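Probable N-glycosylase/DNA lyase (Thermotoga maritima, PDB 3N0U) is a probable DNA repair glycosylase and lyase with an all-helical fold, belonging to the helix-hairpin-helix superfamily. Local coordinates at residues E53-N62 with I138-N149; V152-V162 with S201-W210. All coordinates share one frame; numbering follows the deposited sequence.

Contact 1 of 2, residues E53-N62 with I138-N149; sequences ELSFCVLTAN and IGWKEASHFLRN. With NA (sodium ion), chain D.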
loop_
_atom_site.group_PDB
_atom_site.type_symbol
_atom_site.label_atom_id
_atom_site.label_comp_id
_atom_site.label_asym_id
_atom_site.label_seq_id
_atom_site.Cartn_x
_atom_site.Cartn_y
_atom_site.Cartn_z
ATOM N N GLU A 53 -4.102 0.238 10.115
ATOM C CA GLU A 53 -3.737 0.391 8.714
ATOM C C GLU A 53 -2.428 -0.333 8.408
ATOM O O GLU A 53 -2.274 -0.936 7.362
ATOM C CB GLU A 53 -3.615 1.859 8.335
ATOM C CG GLU A 53 -3.609 2.094 6.823
ATOM C CD GLU A 53 -4.929 1.699 6.182
ATOM O OE1 GLU A 53 -5.949 1.541 6.899
ATOM O OE2 GLU A 53 -4.937 1.487 4.966
ATOM N N LEU A 54 -1.466 -0.266 9.319
ATOM C CA LEU A 54 -0.247 -1.032 9.142
ATOM C C LEU A 54 -0.578 -2.528 9.053
ATOM O O LEU A 54 -0.013 -3.249 8.228
ATOM C CB LEU A 54 0.734 -0.758 10.295
ATOM C CG LEU A 54 2.073 -1.451 10.150
ATOM C CD1 LEU A 54 2.864 -0.877 8.959
ATOM C CD2 LEU A 54 2.854 -1.299 11.449
ATOM N N SER A 55 -1.511 -2.985 9.884
ATOM C CA SER A 55 -1.944 -4.390 9.856
ATOM C C SER A 55 -2.635 -4.777 8.549
ATOM O O SER A 55 -2.406 -5.881 8.021
ATOM C CB SER A 55 -2.833 -4.702 11.057
ATOM O OG SER A 55 -2.123 -4.425 12.267
ATOM N N PHE A 56 -3.426 -3.859 7.997
ATOM C CA PHE A 56 -4.033 -4.061 6.690
ATOM C C PHE A 56 -2.926 -4.327 5.674
ATOM O O PHE A 56 -3.027 -5.223 4.842
ATOM C CB PHE A 56 -4.873 -2.839 6.286
ATOM C CG PHE A 56 -5.269 -2.820 4.834
ATOM C CD1 PHE A 56 -6.391 -3.500 4.403
ATOM C CD2 PHE A 56 -4.531 -2.106 3.906
ATOM C CE1 PHE A 56 -6.758 -3.484 3.070
ATOM C CE2 PHE A 56 -4.897 -2.090 2.575
ATOM C CZ PHE A 56 -6.014 -2.788 2.157
ATOM N N CYS A 57 -1.846 -3.564 5.755
ATOM C CA CYS A 57 -0.770 -3.729 4.794
ATOM C C CYS A 57 -0.003 -5.050 4.988
ATOM O O CYS A 57 0.441 -5.669 4.023
ATOM C CB CYS A 57 0.167 -2.518 4.825
ATOM S SG CYS A 57 -0.651 -1.000 4.282
ATOM N N VAL A 58 0.113 -5.504 6.223
ATOM C CA VAL A 58 0.683 -6.824 6.487
ATOM C C VAL A 58 -0.173 -7.900 5.798
ATOM O O VAL A 58 0.343 -8.833 5.174
ATOM C CB VAL A 58 0.760 -7.099 8.005
ATOM C CG1 VAL A 58 1.094 -8.544 8.285
ATOM C CG2 VAL A 58 1.779 -6.178 8.670
ATOM N N LEU A 59 -1.482 -7.758 5.907
ATOM C CA LEU A 59 -2.395 -8.790 5.399
ATOM C C LEU A 59 -2.528 -8.803 3.895
ATOM O O LEU A 59 -2.843 -9.849 3.316
ATOM C CB LEU A 59 -3.792 -8.618 5.984
ATOM C CG LEU A 59 -3.878 -8.761 7.500
ATOM C CD1 LEU A 59 -5.302 -8.500 7.955
ATOM C CD2 LEU A 59 -3.394 -10.115 7.986
ATOM N N THR A 60 -2.309 -7.668 3.242
ATOM C CA THR A 60 -2.490 -7.635 1.801
ATOM C C THR A 60 -1.196 -7.788 1.022
ATOM O O THR A 60 -1.193 -7.587 -0.193
ATOM C CB THR A 60 -3.185 -6.347 1.363
ATOM O OG1 THR A 60 -2.391 -5.226 1.750
ATOM C CG2 THR A 60 -4.573 -6.258 1.985
ATOM N N ALA A 61 -0.122 -8.218 1.682
ATOM C CA ALA A 61 1.179 -8.370 1.009
ATOM C C ALA A 61 1.093 -9.247 -0.225
ATOM O O ALA A 61 1.708 -8.935 -1.260
ATOM C CB ALA A 61 2.206 -8.924 1.953
ATOM N N ASN A 62 0.344 -10.338 -0.110
ATOM C CA ASN A 62 0.109 -11.257 -1.215
ATOM C C ASN A 62 -1.352 -11.678 -1.213
ATOM O O ASN A 62 -1.675 -12.862 -1.346
ATOM C CB ASN A 62 0.999 -12.499 -1.095
ATOM C CG ASN A 62 2.411 -12.273 -1.627
ATOM O OD1 ASN A 62 2.720 -11.227 -2.199
ATOM N ND2 ASN A 62 3.270 -13.273 -1.458
ATOM N N ILE A 138 6.473 -6.355 6.572
ATOM C CA ILE A 138 6.448 -5.124 5.812
ATOM C C ILE A 138 7.778 -4.912 5.083
ATOM O O ILE A 138 8.792 -4.600 5.709
ATOM C CB ILE A 138 6.229 -3.912 6.738
ATOM C CG1 ILE A 138 4.870 -4.002 7.433
ATOM C CG2 ILE A 138 6.392 -2.586 5.968
ATOM C CD1 ILE A 138 3.666 -3.823 6.524
ATOM N N GLY A 139 7.779 -5.098 3.772
ATOM C CA GLY A 139 8.931 -4.781 2.946
ATOM C C GLY A 139 8.777 -3.446 2.233
ATOM O O GLY A 139 7.960 -2.608 2.617
ATOM N N TRP A 140 9.548 -3.247 1.168
ATOM C CA TRP A 140 9.542 -1.962 0.478
ATOM C C TRP A 140 8.154 -1.601 -0.055
ATOM O O TRP A 140 7.694 -0.475 0.109
ATOM C CB TRP A 140 10.581 -1.965 -0.644
ATOM C CG TRP A 140 11.938 -1.959 -0.061
ATOM C CD1 TRP A 140 12.732 -3.037 0.191
ATOM C CD2 TRP A 140 12.640 -0.816 0.417
ATOM N NE1 TRP A 140 13.904 -2.627 0.782
ATOM C CE2 TRP A 140 13.869 -1.267 0.935
ATOM C CE3 TRP A 140 12.354 0.553 0.452
ATOM C CZ2 TRP A 140 14.806 -0.405 1.483
ATOM C CZ3 TRP A 140 13.295 1.408 0.985
ATOM C CH2 TRP A 140 14.498 0.926 1.505
ATOM N N LYS A 141 7.473 -2.576 -0.643
ATOM C CA LYS A 141 6.168 -2.342 -1.241
ATOM C C LYS A 141 5.136 -2.034 -0.170
ATOM O O LYS A 141 4.350 -1.095 -0.299
ATOM C CB LYS A 141 5.738 -3.589 -2.020
ATOM C CG LYS A 141 4.375 -3.519 -2.645
ATOM C CD LYS A 141 3.960 -4.922 -3.104
ATOM C CE LYS A 141 3.340 -5.718 -1.968
ATOM N NZ LYS A 141 3.686 -7.154 -2.043
ATOM N N GLU A 142 5.122 -2.839 0.886
ATOM C CA GLU A 142 4.108 -2.690 1.915
ATOM C C GLU A 142 4.318 -1.434 2.756
ATOM O O GLU A 142 3.356 -0.842 3.229
ATOM C CB GLU A 142 4.073 -3.940 2.802
ATOM C CG GLU A 142 3.770 -5.252 2.062
ATOM C CD GLU A 142 4.971 -5.908 1.262
ATOM O OE1 GLU A 142 6.177 -5.542 1.390
ATOM O OE2 GLU A 142 4.672 -6.853 0.494
ATOM N N ALA A 143 5.572 -1.036 2.957
ATOM C CA ALA A 143 5.858 0.204 3.673
ATOM C C ALA A 143 5.385 1.398 2.851
ATOM O O ALA A 143 4.808 2.356 3.393
ATOM C CB ALA A 143 7.339 0.332 3.940
ATOM N N SER A 144 5.625 1.362 1.545
ATOM C CA SER A 144 5.109 2.400 0.659
ATOM C C SER A 144 3.598 2.478 0.711
ATOM O O SER A 144 3.024 3.557 0.744
ATOM C CB SER A 144 5.542 2.126 -0.772
ATOM O OG SER A 144 6.957 2.013 -0.842
ATOM N N HIS A 145 2.974 1.315 0.716
ATOM C CA HIS A 145 1.531 1.181 0.769
ATOM C C HIS A 145 0.950 1.800 2.037
ATOM O O HIS A 145 -0.001 2.589 1.969
ATOM C CB HIS A 145 1.205 -0.306 0.703
ATOM C CG HIS A 145 -0.236 -0.616 0.491
ATOM N ND1 HIS A 145 -0.709 -1.909 0.492
ATOM C CD2 HIS A 145 -1.305 0.178 0.242
ATOM C CE1 HIS A 145 -2.012 -1.902 0.269
ATOM N NE2 HIS A 145 -2.399 -0.647 0.113
ATOM N N PHE A 146 1.527 1.440 3.186
ATOM C CA PHE A 146 1.097 1.999 4.462
ATOM C C PHE A 146 1.195 3.531 4.436
ATOM O O PHE A 146 0.238 4.241 4.786
ATOM C CB PHE A 146 1.941 1.430 5.614
ATOM C CG PHE A 146 1.760 2.153 6.931
ATOM C CD1 PHE A 146 0.592 2.030 7.645
ATOM C CD2 PHE A 146 2.758 2.952 7.421
ATOM C CE1 PHE A 146 0.426 2.691 8.834
ATOM C CE2 PHE A 146 2.592 3.628 8.608
ATOM C CZ PHE A 146 1.419 3.489 9.311
ATOM N N LEU A 147 2.347 4.049 4.047
ATOM C CA LEU A 147 2.532 5.496 4.063
ATOM C C LEU A 147 1.540 6.201 3.130
ATOM O O LEU A 147 0.891 7.186 3.504
ATOM C CB LEU A 147 3.994 5.854 3.770
ATOM C CG LEU A 147 4.952 5.457 4.912
ATOM C CD1 LEU A 147 6.395 5.520 4.462
ATOM C CD2 LEU A 147 4.733 6.342 6.144
ATOM N N ARG A 148 1.363 5.673 1.929
ATOM C CA ARG A 148 0.401 6.233 1.001
ATOM C C ARG A 148 -1.002 6.257 1.614
ATOM O O ARG A 148 -1.745 7.237 1.451
ATOM C CB ARG A 148 0.409 5.404 -0.288
ATOM C CG ARG A 148 -0.268 6.055 -1.487
ATOM C CD ARG A 148 -1.808 6.013 -1.447
ATOM N NE ARG A 148 -2.358 4.672 -1.294
ATOM C CZ ARG A 148 -2.629 3.846 -2.298
ATOM N NH1 ARG A 148 -2.367 4.189 -3.540
ATOM N NH2 ARG A 148 -3.124 2.642 -2.046
ATOM N N ASN A 149 -1.366 5.167 2.306
ATOM C CA ASN A 149 -2.686 5.045 2.898
ATOM C C ASN A 149 -2.904 5.985 4.105
ATOM O O ASN A 149 -4.009 6.075 4.633
ATOM C CB ASN A 149 -3.017 3.597 3.264
ATOM C CG ASN A 149 -3.422 2.766 2.057
ATOM O OD1 ASN A 149 -3.181 3.138 0.927
ATOM N ND2 ASN A 149 -4.031 1.644 2.306
HETATM NA NA NA D . 10.140 -5.144 7.629
HETATM O O HOH W 1 0.859 -4.033 1.663
HETATM O O HOH W 2 9.799 -7.354 6.468
HETATM O O HOH W 3 11.664 -6.347 9.434
#
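Asn149 and Glu53 make the polar join at one end of the contact. Asn149 ND2 donates to Glu53 OE2 over 2.8 Å (N-H...O 157°). The oxygen lies near the amide plane and is met almost along its C-O axis. On the other side of the amide, Asn149 OD1 accepts from both NE and NH2 of Arg148, so the amide is held against rotation. The C-terminal residue Lys219 completes this cluster: its NZ pairs with Glu53 OE1, and its O bonds to Asn149 ND2 and His145 NE2. At the other end, Lys141 NZ bonds to Ala61 O (2.8 Å), in the carbonyl plane on a lone pair. The same NZ forms a salt bridge with Glu142 OE2, which it meets from above the carboxylate plane.

The hairpin of the helix-hairpin-helix motif leads through Ile138 into helix 140-148. Ile138 O binds the sodium ion at 2.4 Å, together with Val132 O, Ala135 O and two waters. Helix 140-148 runs roughly antiparallel to helix 53-59, at 145°, with the axes 9.1 Å apart.

Apolar contacts fill the space between these helices. Leu54, with CG anti to its amide nitrogen (chi1 -176°), sets CD1 over the Phe146 face, 4.0 Å from the ring centroid. Ile138 CD1 touches this same methyl and also Val58 CG2, the latter at 3.7 Å.

Sulfur and water add further links at His145. Cys57 SG sits over a face of His145, 4.0 Å from its ring centroid. A water joins Cys57 O to His145 ND1, 2.9 Å from each.

Contact 2 of 2, residues V152-V162 with S201-W210; sequences VEDLAILDKHV and SPGKFDLYLW
The loop that leads from the helix-hairpin-helix to Asp159, which probably corresponds to the aspartate of the HhH-GPD motif, packs with the helix start after it on helix 202-214, from Pro202 to Trp210. Asp159 is also the N-cap of the next helix, where its OD2 accepts from Val162 N (3.0 Å).

At the beginning of the loop, Glu153 holds the helix end by backbone and side chain. Its O accepts from Gly203 N at 2.9 Å. Gly203 has no side chain, and its CA lies 4.2 Å from Glu153 CA. Pro202 packs its ring against the carbonyl oxygens of Glu153, Asp154 and Leu155. Ser201, the N-cap, donates from OG to Glu153 OE1 (2.8 Å), on the anti lone pair of that oxygen. OG in turn takes a weak bond from Lys204 N. Two waters bridge the Glu153 carboxylate to Lys204 NZ, one of them by a weak bond to the lysine, whose salt bridge is with Glu32; Glu153 OE2 pairs with Lys39.

Farther along, a water accepts from Ile157 N and donates to Asp206 OD1; Asp206 OD2 pairs with Arg148. Trp210 NE1 makes a weak bond to Asp159 OD1, 3.2 Å away at the indole edge. His161 meets Trp210 edge-to-face, the planes 50° apart. With CG anti to the backbone N (chi1 159°), His161 brings CD2 over the centre of the indole face, 3.4 Å from Trp210 CE2. From there His161 NE2 reaches Leu209 O at 3.2 Å, above the carbonyl plane, with a nearly straight N-H...O angle of 164°.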
loop_
_atom_site.group_PDB
_atom_site.type_symbol
_atom_site.label_atom_id
_atom_site.label_comp_id
_atom_site.label_asym_id
_atom_site.label_seq_id
_atom_site.Cartn_x
_atom_site.Cartn_y
_atom_site.Cartn_z
ATOM N N VAL A 152 0.447 10.024 2.300
ATOM C CA VAL A 152 1.711 10.350 1.624
ATOM C C VAL A 152 1.582 10.194 0.105
ATOM O O VAL A 152 1.051 9.190 -0.388
ATOM C CB VAL A 152 2.881 9.481 2.150
ATOM C CG1 VAL A 152 4.133 9.662 1.299
ATOM C CG2 VAL A 152 3.180 9.822 3.625
ATOM N N GLU A 153 2.047 11.185 -0.646
ATOM C CA GLU A 153 1.902 11.133 -2.095
ATOM C C GLU A 153 3.184 10.846 -2.865
ATOM O O GLU A 153 3.133 10.565 -4.070
ATOM C CB GLU A 153 1.261 12.433 -2.588
ATOM C CG GLU A 153 -0.216 12.545 -2.145
ATOM C CD GLU A 153 -0.964 13.749 -2.704
ATOM O OE1 GLU A 153 -1.018 13.906 -3.953
ATOM O OE2 GLU A 153 -1.529 14.519 -1.887
ATOM N N ASP A 154 4.315 10.867 -2.163
ATOM C CA ASP A 154 5.637 10.840 -2.776
ATOM C C ASP A 154 6.106 9.465 -3.257
ATOM O O ASP A 154 7.095 9.384 -3.999
ATOM C CB ASP A 154 6.668 11.348 -1.751
ATOM C CG ASP A 154 6.230 12.638 -1.054
ATOM O OD1 ASP A 154 5.227 12.626 -0.290
ATOM O OD2 ASP A 154 6.917 13.659 -1.246
ATOM N N LEU A 155 5.417 8.400 -2.838
ATOM C CA LEU A 155 5.946 7.029 -2.973
ATOM C C LEU A 155 5.107 6.161 -3.897
ATOM O O LEU A 155 3.894 6.274 -3.912
ATOM C CB LEU A 155 6.014 6.347 -1.601
ATOM C CG LEU A 155 6.770 7.114 -0.502
ATOM C CD1 LEU A 155 6.798 6.257 0.780
ATOM C CD2 LEU A 155 8.192 7.505 -0.964
ATOM N N ALA A 156 5.773 5.315 -4.683
ATOM C CA ALA A 156 5.100 4.295 -5.478
ATOM C C ALA A 156 4.941 3.000 -4.717
ATOM O O ALA A 156 5.780 2.645 -3.872
ATOM C CB ALA A 156 5.884 4.017 -6.739
ATOM N N ILE A 157 3.876 2.276 -5.049
ATOM C CA ILE A 157 3.625 0.949 -4.503
ATOM C C ILE A 157 3.840 -0.053 -5.631
ATOM O O ILE A 157 2.957 -0.292 -6.459
ATOM C CB ILE A 157 2.192 0.830 -3.944
ATOM C CG1 ILE A 157 1.927 1.948 -2.931
ATOM C CG2 ILE A 157 1.995 -0.515 -3.303
ATOM C CD1 ILE A 157 0.423 2.147 -2.645
ATOM N N LEU A 158 5.019 -0.659 -5.645
ATOM C CA LEU A 158 5.416 -1.519 -6.748
ATOM C C LEU A 158 5.001 -2.961 -6.498
ATOM O O LEU A 158 5.826 -3.820 -6.186
ATOM C CB LEU A 158 6.928 -1.399 -6.986
ATOM C CG LEU A 158 7.397 0.024 -7.305
ATOM C CD1 LEU A 158 8.932 0.104 -7.426
ATOM C CD2 LEU A 158 6.727 0.558 -8.596
ATOM N N ASP A 159 3.709 -3.216 -6.660
ATOM C CA ASP A 159 3.202 -4.559 -6.510
ATOM C C ASP A 159 3.190 -5.262 -7.853
ATOM O O ASP A 159 3.619 -4.705 -8.853
ATOM C CB ASP A 159 1.827 -4.566 -5.852
ATOM C CG ASP A 159 0.772 -3.884 -6.674
ATOM O OD1 ASP A 159 -0.314 -3.621 -6.117
ATOM O OD2 ASP A 159 1.010 -3.610 -7.861
ATOM N N LYS A 160 2.732 -6.503 -7.872
ATOM C CA LYS A 160 2.861 -7.295 -9.073
ATOM C C LYS A 160 2.082 -6.683 -10.236
ATOM O O LYS A 160 2.554 -6.714 -11.361
ATOM C CB LYS A 160 2.456 -8.749 -8.822
ATOM C CG LYS A 160 3.556 -9.541 -8.134
ATOM C CD LYS A 160 3.378 -11.043 -8.309
ATOM C CE LYS A 160 4.517 -11.813 -7.650
ATOM N NZ LYS A 160 4.478 -13.267 -7.964
ATOM N N HIS A 161 0.918 -6.100 -9.959
ATOM C CA HIS A 161 0.086 -5.520 -11.018
ATOM C C HIS A 161 0.798 -4.340 -11.653
ATOM O O HIS A 161 0.833 -4.201 -12.870
ATOM C CB HIS A 161 -1.265 -5.041 -10.476
ATOM C CG HIS A 161 -1.932 -4.011 -11.346
ATOM N ND1 HIS A 161 -2.311 -4.265 -12.648
ATOM C CD2 HIS A 161 -2.278 -2.725 -11.101
ATOM C CE1 HIS A 161 -2.863 -3.182 -13.166
ATOM N NE2 HIS A 161 -2.856 -2.232 -12.248
ATOM N N VAL A 162 1.362 -3.478 -10.817
ATOM C CA VAL A 162 2.045 -2.300 -11.326
ATOM C C VAL A 162 3.307 -2.725 -12.083
ATOM O O VAL A 162 3.600 -2.184 -13.143
ATOM C CB VAL A 162 2.363 -1.332 -10.194
ATOM C CG1 VAL A 162 3.262 -0.208 -10.668
ATOM C CG2 VAL A 162 1.060 -0.771 -9.637
ATOM N N SER A 201 0.618 12.936 -8.573
ATOM C CA SER A 201 1.589 12.414 -7.630
ATOM C C SER A 201 1.634 10.891 -7.712
ATOM O O SER A 201 0.648 10.258 -8.061
ATOM C CB SER A 201 1.194 12.811 -6.212
ATOM O OG SER A 201 -0.003 12.132 -5.839
ATOM N N PRO A 202 2.780 10.287 -7.375
ATOM C CA PRO A 202 2.861 8.822 -7.348
ATOM C C PRO A 202 1.737 8.160 -6.535
ATOM O O PRO A 202 1.196 7.135 -6.949
ATOM C CB PRO A 202 4.230 8.568 -6.689
ATOM C CG PRO A 202 5.050 9.761 -7.121
ATOM C CD PRO A 202 4.075 10.920 -7.076
ATOM N N GLY A 203 1.367 8.744 -5.400
ATOM C CA GLY A 203 0.400 8.112 -4.524
ATOM C C GLY A 203 -0.987 8.042 -5.146
ATOM O O GLY A 203 -1.708 7.038 -4.998
ATOM N N LYS A 204 -1.388 9.108 -5.840
ATOM C CA LYS A 204 -2.674 9.104 -6.550
ATOM C C LYS A 204 -2.587 8.344 -7.869
ATOM O O LYS A 204 -3.541 7.675 -8.277
ATOM C CB LYS A 204 -3.138 10.541 -6.816
ATOM C CG LYS A 204 -3.664 11.213 -5.585
ATOM C CD LYS A 204 -4.228 12.579 -5.840
ATOM C CE LYS A 204 -4.674 13.200 -4.529
ATOM N NZ LYS A 204 -5.184 14.590 -4.725
ATOM N N PHE A 205 -1.457 8.469 -8.544
ATOM C CA PHE A 205 -1.254 7.789 -9.820
ATOM C C PHE A 205 -1.489 6.298 -9.645
ATOM O O PHE A 205 -2.098 5.659 -10.497
ATOM C CB PHE A 205 0.165 8.048 -10.341
ATOM C CG PHE A 205 0.395 7.574 -11.736
ATOM C CD1 PHE A 205 -0.346 8.088 -12.782
ATOM C CD2 PHE A 205 1.353 6.618 -12.011
ATOM C CE1 PHE A 205 -0.139 7.654 -14.078
ATOM C CE2 PHE A 205 1.571 6.189 -13.321
ATOM C CZ PHE A 205 0.822 6.719 -14.345
ATOM N N ASP A 206 -1.015 5.748 -8.536
ATOM C CA ASP A 206 -1.232 4.324 -8.240
ATOM C C ASP A 206 -2.708 3.942 -8.338
ATOM O O ASP A 206 -3.051 2.862 -8.834
ATOM C CB ASP A 206 -0.743 3.994 -6.829
ATOM C CG ASP A 206 -1.010 2.564 -6.444
ATOM O OD1 ASP A 206 -0.229 1.675 -6.863
ATOM O OD2 ASP A 206 -1.986 2.334 -5.709
ATOM N N LEU A 207 -3.587 4.805 -7.840
ATOM C CA LEU A 207 -5.020 4.497 -7.874
ATOM C C LEU A 207 -5.584 4.555 -9.281
ATOM O O LEU A 207 -6.460 3.771 -9.621
ATOM C CB LEU A 207 -5.803 5.403 -6.947
ATOM C CG LEU A 207 -5.417 5.256 -5.479
ATOM C CD1 LEU A 207 -6.258 6.220 -4.671
ATOM C CD2 LEU A 207 -5.621 3.818 -4.992
ATOM N N TYR A 208 -5.079 5.462 -10.108
ATOM C CA TYR A 208 -5.488 5.468 -11.507
ATOM C C TYR A 208 -5.024 4.172 -12.190
ATOM O O TYR A 208 -5.772 3.582 -12.962
ATOM C CB TYR A 208 -4.958 6.715 -12.229
ATOM C CG TYR A 208 -5.677 7.985 -11.846
ATOM C CD1 TYR A 208 -6.896 8.313 -12.408
ATOM C CD2 TYR A 208 -5.122 8.873 -10.935
ATOM C CE1 TYR A 208 -7.552 9.485 -12.063
ATOM C CE2 TYR A 208 -5.774 10.039 -10.579
ATOM C CZ TYR A 208 -6.983 10.339 -11.160
ATOM O OH TYR A 208 -7.659 11.473 -10.823
ATOM N N LEU A 209 -3.798 3.736 -11.912
ATOM C CA LEU A 209 -3.270 2.497 -12.493
ATOM C C LEU A 209 -4.153 1.313 -12.116
ATOM O O LEU A 209 -4.442 0.431 -12.933
ATOM C CB LEU A 209 -1.843 2.243 -12.023
ATOM C CG LEU A 209 -0.761 3.165 -12.592
ATOM C CD1 LEU A 209 0.574 2.828 -11.955
ATOM C CD2 LEU A 209 -0.661 3.054 -14.103
ATOM N N TRP A 210 -4.592 1.273 -10.866
ATOM C CA TRP A 210 -5.414 0.141 -10.439
ATOM C C TRP A 210 -6.829 0.173 -10.999
ATOM O O TRP A 210 -7.451 -0.878 -11.169
ATOM C CB TRP A 210 -5.441 0.019 -8.916
ATOM C CG TRP A 210 -4.399 -0.921 -8.410
ATOM C CD1 TRP A 210 -3.182 -0.610 -7.888
ATOM C CD2 TRP A 210 -4.490 -2.341 -8.404
ATOM N NE1 TRP A 210 -2.508 -1.756 -7.547
ATOM C CE2 TRP A 210 -3.297 -2.835 -7.850
ATOM C CE3 TRP A 210 -5.476 -3.247 -8.805
ATOM C CZ2 TRP A 210 -3.057 -4.194 -7.695
ATOM C CZ3 TRP A 210 -5.242 -4.599 -8.644
ATOM C CH2 TRP A 210 -4.040 -5.060 -8.096
HETATM O O HOH W 4 -2.220 15.538 -5.537
HETATM O O HOH W 5 -4.400 15.818 -2.265
HETATM O O HOH W 6 1.523 4.962 -4.578
HETATM O O HOH W 7 2.395 2.824 -7.465
HETATM O O HOH W 8 -0.073 -0.686 -6.224
#

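How the contacts relate
Both contacts are partly buried, but contact 1 lies closer to the centre of the chain (about 5 Å from it, against about 8 Å for contact 2). They follow one another along the chain, and their centres are about 12 Å apart. Contact 1 packs helix against helix, with an apolar middle and polar ends. Contact 2 lays a loop and the first turn of a helix along helix 202-214, so backbone bonds, helix caps and waters carry more of it. Helix 140-148 ties the two together: Arg148 NH1 forms a salt bridge with Asp206 OD2 (2.9 Å), and Lys141 CD packs on Asp159 CB (3.5 Å). The sodium site belongs to contact 1.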